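Local structure of pentatricopeptide repeat-containing protein 10, chloroplastic (Zea mays, 4M59) at residues 365-370 against 397-402. The protein binds specific single-stranded RNA elements between chloroplast genes and shields the transcripts from exonucleases, so stabilising the messages. The protein carries 4 engineered substitutions. Numbering follows the deposited sequence.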
loop_
_atom_site.group_PDB
_atom_site.type_symbol
_atom_site.label_atom_id
_atom_site.label_comp_id
_atom_site.label_asym_id
_atom_site.label_seq_id
_atom_site.Cartn_x
_atom_site.Cartn_y
_atom_site.Cartn_z
ATOM N N ARG A 365 10.399 -12.451 -11.861
ATOM C CA ARG A 365 11.055 -13.281 -12.864
ATOM C C ARG A 365 11.340 -14.674 -12.320
ATOM O O ARG A 365 11.851 -14.822 -11.214
ATOM C CB ARG A 365 12.355 -12.626 -13.325
ATOM C CG ARG A 365 12.789 -13.017 -14.728
ATOM C CD ARG A 365 14.294 -13.172 -14.810
ATOM N NE ARG A 365 14.923 -12.051 -15.500
ATOM C CZ ARG A 365 15.619 -12.160 -16.624
ATOM N NH1 ARG A 365 15.778 -13.348 -17.189
ATOM N NH2 ARG A 365 16.157 -11.085 -17.181
ATOM N N GLY A 366 11.012 -15.693 -13.110
ATOM C CA GLY A 366 11.249 -17.068 -12.720
ATOM C C GLY A 366 10.217 -17.594 -11.742
ATOM O O GLY A 366 10.446 -18.592 -11.062
ATOM N N MET A 367 9.074 -16.920 -11.676
ATOM C CA MET A 367 8.008 -17.315 -10.764
ATOM C C MET A 367 7.275 -18.555 -11.259
ATOM O O MET A 367 6.783 -19.354 -10.465
ATOM C CB MET A 367 7.018 -16.164 -10.575
ATOM C CG MET A 367 5.704 -16.577 -9.931
ATOM S SD MET A 367 4.638 -15.179 -9.543
ATOM C CE MET A 367 3.155 -16.026 -9.007
ATOM N N GLU A 368 7.206 -18.713 -12.576
ATOM C CA GLU A 368 6.499 -19.838 -13.175
ATOM C C GLU A 368 7.082 -21.179 -12.746
ATOM O O GLU A 368 6.343 -22.132 -12.500
ATOM C CB GLU A 368 6.512 -19.726 -14.698
ATOM C CG GLU A 368 6.038 -20.983 -15.408
ATOM C CD GLU A 368 6.163 -20.881 -16.915
ATOM O OE1 GLU A 368 5.910 -21.892 -17.600
ATOM O OE2 GLU A 368 6.511 -19.793 -17.414
ATOM N N ASP A 369 8.404 -21.254 -12.661
ATOM C CA ASP A 369 9.062 -22.484 -12.295
ATOM C C ASP A 369 8.887 -22.734 -10.830
ATOM O O ASP A 369 8.826 -23.866 -10.387
ATOM C CB ASP A 369 10.537 -22.394 -12.624
ATOM C CG ASP A 369 11.226 -23.698 -12.492
ATOM O OD1 ASP A 369 10.640 -24.710 -12.885
ATOM O OD2 ASP A 369 12.355 -23.717 -11.986
ATOM N N TYR A 370 8.802 -21.658 -10.073
ATOM C CA TYR A 370 8.589 -21.747 -8.651
ATOM C C TYR A 370 7.262 -22.400 -8.385
ATOM O O TYR A 370 7.185 -23.387 -7.686
ATOM C CB TYR A 370 8.639 -20.357 -8.049
ATOM C CG TYR A 370 8.074 -20.217 -6.662
ATOM C CD1 TYR A 370 8.812 -20.533 -5.549
ATOM C CD2 TYR A 370 6.813 -19.721 -6.475
ATOM C CE1 TYR A 370 8.292 -20.379 -4.303
ATOM C CE2 TYR A 370 6.298 -19.571 -5.236
ATOM C CZ TYR A 370 7.032 -19.895 -4.159
ATOM O OH TYR A 370 6.477 -19.730 -2.934
ATOM N N TYR A 397 -0.199 -19.011 -11.856
ATOM C CA TYR A 397 0.278 -19.286 -13.204
ATOM C C TYR A 397 -0.196 -18.182 -14.140
ATOM O O TYR A 397 0.437 -17.902 -15.158
ATOM C CB TYR A 397 -0.227 -20.647 -13.686
ATOM C CG TYR A 397 0.749 -21.778 -13.456
ATOM C CD1 TYR A 397 2.117 -21.547 -13.420
ATOM C CD2 TYR A 397 0.301 -23.077 -13.271
ATOM C CE1 TYR A 397 3.011 -22.577 -13.210
ATOM C CE2 TYR A 397 1.187 -24.117 -13.060
ATOM C CZ TYR A 397 2.541 -23.861 -13.031
ATOM O OH TYR A 397 3.428 -24.892 -12.822
ATOM N N GLY A 398 -1.317 -17.562 -13.787
ATOM C CA GLY A 398 -1.855 -16.466 -14.556
ATOM C C GLY A 398 -1.201 -15.162 -14.202
ATOM O O GLY A 398 -1.183 -14.228 -14.980
ATOM N N ARG A 399 -0.650 -15.114 -13.006
ATOM C CA ARG A 399 -0.018 -13.912 -12.500
ATOM C C ARG A 399 1.397 -13.755 -13.032
ATOM O O ARG A 399 1.875 -12.648 -13.222
ATOM C CB ARG A 399 -0.017 -13.955 -10.983
ATOM C CG ARG A 399 0.349 -12.673 -10.317
ATOM C CD ARG A 399 -0.503 -12.472 -9.094
ATOM N NE ARG A 399 -0.696 -13.698 -8.341
ATOM C CZ ARG A 399 0.129 -14.125 -7.403
ATOM N NH1 ARG A 399 1.212 -13.425 -7.110
ATOM N NH2 ARG A 399 -0.125 -15.253 -6.763
ATOM N N CYS A 400 2.062 -14.861 -13.281
ATOM C CA CYS A 400 3.375 -14.830 -13.870
ATOM C C CYS A 400 3.260 -14.794 -15.367
ATOM O O CYS A 400 4.142 -14.366 -16.058
ATOM C CB CYS A 400 4.196 -16.024 -13.423
ATOM S SG CYS A 400 3.454 -17.573 -13.483
ATOM N N GLY A 401 2.154 -15.267 -15.884
ATOM C CA GLY A 401 1.899 -15.153 -17.295
ATOM C C GLY A 401 2.029 -16.465 -18.009
ATOM O O GLY A 401 2.115 -16.503 -19.220
ATOM N N SER A 402 2.038 -17.553 -17.260
ATOM C CA SER A 402 2.116 -18.846 -17.896
ATOM C C SER A 402 0.765 -19.226 -18.412
ATOM O O SER A 402 0.112 -20.080 -17.847
ATOM C CB SER A 402 2.592 -19.911 -16.938
ATOM O OG SER A 402 2.679 -21.147 -17.614
#
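Cys-400 and Glu-368 meet where the two backbones come nearest, their CA atoms 5.9 Å apart. The thiol SG of Cys-400 rests on the helix backbone, 3.8 Å from Glu-368 CA, placed there by a chi1 of 47° that sets SG between the backbone N and the carbonyl carbon. Cys-400 CB meets the flank of Met-367, whose CG lies 3.8 Å away. Met-367, extended with CG anti to its N (chi1 166°), runs on past the cysteine, and its CE sits over one face of the Arg-399 guanidinium, offset toward the rim; the two side chains cross at about a right angle. On the other flank Glu-368 stretches alongside Ser-402: Glu-368 OE1 lies 3.3 Å from Ser-402 OG, and Glu-368 CG 3.9 Å from Ser-402 CB. Exchanging Glu-368 for an alanine would probably strip the cover from Ser-402 CB and OG and open a gap beside Tyr-397 CE1. Tyr-397 CE1 lies 3.4 Å from Glu-368 O, which sits at the ring edge, in its plane. Thr-372 OG1 hydrogen-bonds both Glu-368 O and Tyr-397 OH, tying carbonyl and hydroxyl to one side chain. Arg-399 is held by Val-361 O through NH1, while Ser-402, the N-cap of helix 403-413, bonds Asn-405 through OG. Gly-401, with positive phi, ends helix 387-400. The contact thus joins successive predicted repeats of the PPR superhelix, an alpha-solenoid: the first turn of helix 367-380 (PPR 9) packs against the last turn of helix 387-400 and the following N-cap (PPR 10); Met-367 also touches Phe-333 of helix 333-346.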